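Local atomic coordinates of Pa14_01140 (Pseudomonas aeruginosa, PDB entry 6OX6), a protein that is the immunity protein of the type VI secretion effector Tas1, a (p)ppApp-synthesizing toxin, and plays a role in preventing the toxin's early activation. Residues I16-E21 / N56-F61. Numbering follows the deposited sequence.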
ATOM      1  N   ILE B  16      -7.197  -7.112  14.124  1.00 24.43           N
ATOM      2  CA  ILE B  16      -7.234  -6.370  12.873  1.00 27.16           C
ATOM      3  C   ILE B  16      -7.336  -7.346  11.715  1.00 27.77           C
ATOM      4  O   ILE B  16      -6.591  -8.331  11.675  1.00 28.02           O
ATOM      5  CB  ILE B  16      -5.959  -5.528  12.725  1.00 24.70           C
ATOM      6  CG1 ILE B  16      -5.925  -4.462  13.810  1.00 25.27           C
ATOM      7  CG2 ILE B  16      -5.861  -4.968  11.355  1.00 23.71           C
ATOM      8  CD1 ILE B  16      -4.565  -3.826  13.947  1.00 29.71           C
ATOM      9  N   ASP B  17      -8.248  -7.071  10.774  1.00 22.54           N
ATOM     10  CA  ASP B  17      -8.336  -7.793   9.513  1.00 25.95           C
ATOM     11  C   ASP B  17      -8.007  -6.835   8.370  1.00 22.56           C
ATOM     12  O   ASP B  17      -8.586  -5.753   8.281  1.00 21.97           O
ATOM     13  CB  ASP B  17      -9.737  -8.378   9.323  1.00 31.73           C
ATOM     14  CG  ASP B  17      -9.918  -9.052   7.963  1.00 38.56           C
ATOM     15  OD1 ASP B  17      -8.911  -9.519   7.381  1.00 34.28           O
ATOM     16  OD2 ASP B  17     -11.075  -9.098   7.466  1.00 44.85           O
ATOM     17  N   TYR B  18      -7.106  -7.231   7.494  1.00 21.15           N
ATOM     18  CA  TYR B  18      -6.738  -6.418   6.331  1.00 24.17           C
ATOM     19  C   TYR B  18      -6.964  -7.307   5.117  1.00 24.86           C
ATOM     20  O   TYR B  18      -6.069  -8.073   4.738  1.00 26.35           O
ATOM     21  CB  TYR B  18      -5.283  -5.950   6.443  1.00 19.51           C
ATOM     22  CG  TYR B  18      -4.751  -5.089   5.292  1.00 19.38           C
ATOM     23  CD1 TYR B  18      -5.598  -4.267   4.531  1.00 19.83           C
ATOM     24  CD2 TYR B  18      -3.385  -5.092   4.979  1.00 19.38           C
ATOM     25  CE1 TYR B  18      -5.097  -3.472   3.482  1.00 20.08           C
ATOM     26  CE2 TYR B  18      -2.890  -4.304   3.933  1.00 24.48           C
ATOM     27  CZ  TYR B  18      -3.756  -3.488   3.213  1.00 21.29           C
ATOM     28  OH  TYR B  18      -3.257  -2.731   2.182  1.00 24.17           O
ATOM     29  N   ASP B  19      -8.155  -7.225   4.509  1.00 27.51           N
ATOM     30  CA  ASP B  19      -8.472  -8.209   3.479  0.50 32.53           C
ATOM     31  C   ASP B  19      -7.656  -8.002   2.208  1.00 34.49           C
ATOM     32  O   ASP B  19      -7.357  -8.991   1.523  1.00 34.19           O
ATOM     33  CB  ASP B  19      -9.966  -8.233   3.148  0.50 36.29           C
ATOM     34  CG  ASP B  19     -10.426  -9.624   2.674  0.50 41.61           C
ATOM     35  OD1 ASP B  19     -10.047 -10.024   1.553  0.50 42.52           O
ATOM     36  OD2 ASP B  19     -11.138 -10.332   3.418  0.50 45.03           O
ATOM     37  N   PHE B  20      -7.233  -6.768   1.899  1.00 30.44           N
ATOM     38  CA  PHE B  20      -6.454  -6.562   0.676  1.00 26.64           C
ATOM     39  C   PHE B  20      -5.251  -7.502   0.595  1.00 26.97           C
ATOM     40  O   PHE B  20      -4.965  -8.043  -0.473  1.00 28.51           O
ATOM     41  CB  PHE B  20      -6.009  -5.104   0.550  1.00 22.64           C
ATOM     42  CG  PHE B  20      -5.348  -4.795  -0.776  1.00 28.03           C
ATOM     43  CD1 PHE B  20      -6.052  -4.923  -1.970  1.00 28.56           C
ATOM     44  CD2 PHE B  20      -4.006  -4.422  -0.827  1.00 27.91           C
ATOM     45  CE1 PHE B  20      -5.435  -4.648  -3.197  1.00 35.44           C
ATOM     46  CE2 PHE B  20      -3.376  -4.141  -2.050  1.00 31.24           C
ATOM     47  CZ  PHE B  20      -4.095  -4.262  -3.242  1.00 35.18           C
ATOM     48  N   GLU B  21      -4.558  -7.745   1.714  1.00 23.51           N
ATOM     49  CA  GLU B  21      -3.419  -8.662   1.712  1.00 24.43           C
ATOM     50  C   GLU B  21      -3.685  -9.928   2.517  1.00 26.97           C
ATOM     51  O   GLU B  21      -2.742 -10.590   2.952  1.00 26.36           O
ATOM     52  CB  GLU B  21      -2.145  -7.977   2.230  1.00 27.67           C
ATOM     53  CG  GLU B  21      -1.660  -6.765   1.397  1.00 28.56           C
ATOM     54  CD  GLU B  21      -0.162  -6.765   1.121  1.00 32.88           C
ATOM     55  OE1 GLU B  21       0.494  -7.835   1.171  1.00 33.82           O
ATOM     56  OE2 GLU B  21       0.375  -5.665   0.890  1.00 30.42           O
ATOM     57  N   ASN B  56       1.568  -1.326   9.286  1.00 18.69           N
ATOM     58  CA  ASN B  56       1.063   0.034   9.169  1.00 20.28           C
ATOM     59  C   ASN B  56       0.068   0.168   8.014  1.00 23.05           C
ATOM     60  O   ASN B  56      -0.856   0.981   8.088  1.00 19.73           O
ATOM     61  CB  ASN B  56       2.234   1.009   9.017  1.00 19.95           C
ATOM     62  CG  ASN B  56       2.920   1.282  10.360  1.00 23.52           C
ATOM     63  OD1 ASN B  56       2.511   2.182  11.085  1.00 19.90           O
ATOM     64  ND2 ASN B  56       3.929   0.498  10.702  1.00 20.51           N
ATOM     65  N   ASP B  57       0.208  -0.638   6.953  1.00 19.30           N
ATOM     66  CA  ASP B  57      -0.850  -0.658   5.938  1.00 16.05           C
ATOM     67  C   ASP B  57      -2.153  -1.178   6.530  1.00 20.60           C
ATOM     68  O   ASP B  57      -3.240  -0.662   6.224  1.00 23.27           O
ATOM     69  CB  ASP B  57      -0.439  -1.500   4.727  1.00 23.09           C
ATOM     70  CG  ASP B  57       0.448  -0.732   3.747  1.00 33.86           C
ATOM     71  OD1 ASP B  57       0.769   0.432   4.025  1.00 35.34           O
ATOM     72  OD2 ASP B  57       0.819  -1.285   2.683  1.00 38.58           O
ATOM     73  N   ALA B  58      -2.059  -2.210   7.365  1.00 14.41           N
ATOM     74  CA  ALA B  58      -3.241  -2.782   8.003  1.00 16.50           C
ATOM     75  C   ALA B  58      -3.923  -1.765   8.893  1.00 15.78           C
ATOM     76  O   ALA B  58      -5.157  -1.695   8.932  1.00 17.51           O
ATOM     77  CB  ALA B  58      -2.850  -4.025   8.799  1.00 13.03           C
ATOM     78  N   LEU B  59      -3.145  -0.925   9.578  1.00 17.44           N
ATOM     79  CA  LEU B  59      -3.764   0.122  10.389  1.00 15.97           C
ATOM     80  C   LEU B  59      -4.495   1.117   9.521  1.00 21.48           C
ATOM     81  O   LEU B  59      -5.579   1.588   9.889  1.00 21.19           O
ATOM     82  CB  LEU B  59      -2.731   0.858  11.229  1.00 14.36           C
ATOM     83  CG  LEU B  59      -1.946  -0.016  12.190  1.00 20.50           C
ATOM     84  CD1 LEU B  59      -1.078   0.850  13.118  1.00 24.63           C
ATOM     85  CD2 LEU B  59      -2.901  -0.860  12.996  1.00 18.81           C
ATOM     86  N   ARG B  60      -3.922   1.457   8.361  1.00 18.26           N
ATOM     87  CA  ARG B  60      -4.529   2.531   7.597  1.00 19.26           C
ATOM     88  C   ARG B  60      -5.761   2.047   6.872  1.00 17.36           C
ATOM     89  O   ARG B  60      -6.740   2.788   6.758  1.00 15.36           O
ATOM     90  CB  ARG B  60      -3.520   3.138   6.614  1.00 18.34           C
ATOM     91  CG  ARG B  60      -2.398   3.915   7.309  1.00 19.22           C
ATOM     92  CD  ARG B  60      -1.369   4.389   6.296  1.00 17.19           C
ATOM     93  NE  ARG B  60      -1.939   5.280   5.281  1.00 19.77           N
ATOM     94  CZ  ARG B  60      -1.247   5.723   4.237  1.00 24.99           C
ATOM     95  NH1 ARG B  60       0.025   5.317   4.057  1.00 22.98           N
ATOM     96  NH2 ARG B  60      -1.817   6.535   3.368  1.00 27.13           N
ATOM     97  N   PHE B  61      -5.735   0.813   6.378  1.00 14.04           N
ATOM     98  CA  PHE B  61      -6.727   0.369   5.415  1.00 17.27           C
ATOM     99  C   PHE B  61      -7.528  -0.839   5.874  1.00 15.56           C
ATOM    100  O   PHE B  61      -8.460  -1.227   5.171  1.00 21.43           O
ATOM    101  CB  PHE B  61      -6.051   0.060   4.071  1.00 22.02           C
ATOM    102  CG  PHE B  61      -5.121   1.161   3.587  1.00 24.03           C
ATOM    103  CD1 PHE B  61      -5.601   2.454   3.375  1.00 23.89           C
ATOM    104  CD2 PHE B  61      -3.790   0.889   3.300  1.00 21.55           C
ATOM    105  CE1 PHE B  61      -4.754   3.464   2.917  1.00 22.99           C
ATOM    106  CE2 PHE B  61      -2.919   1.898   2.833  1.00 25.19           C
ATOM    107  CZ  PHE B  61      -3.405   3.187   2.654  1.00 22.95           C
TER
HETATM  108  O   HOH W   1      -0.966  -3.100   1.395  1.00 28.09           O
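Helix-on-sheet packing in the Tis1 immunity protein sets I16 and Y18 of strand 14-18, an inner strand of the antiparallel sheet, against A58, L59, D57 and F61 of helix 53-61. The helix segment runs nearly at right angles to the strand (91°), their axes 8.0 Å apart. Y18 does most of the work. With CG anti to the backbone N (chi1 180°), its ring hangs from the strand end alongside the helix, and A58 CA makes a CH-pi contact with one face, 4.2 Å from the centroid and 27° off the ring normal. The backbone N of E21, in the turn after the strand, covers the opposite face. Further out, F61 CB meets Y18 CE1 obliquely at 3.7 Å, and D57 CB meets CE2. Two residues earlier on the strand, I16 CG2 lies near the methyl of A58, which also meets Y18 CB, while I16 CD1 reaches L59 CD2, 3.5 Å away. The flank bearing F61 is part of the interface with the toxin: K334 of the Tas1 chain makes a cation-pi contact with F61 and packs on Y18. R53 forms salt bridges with both E21 OE2 and D57 OD2, probably easing the repulsion between these carboxylates. E21 OE2 and D57 OD2 also share a water, which donates to both and accepts the phenol proton, its oxygen lying in the ring plane 2.5 Å from Y18 OH.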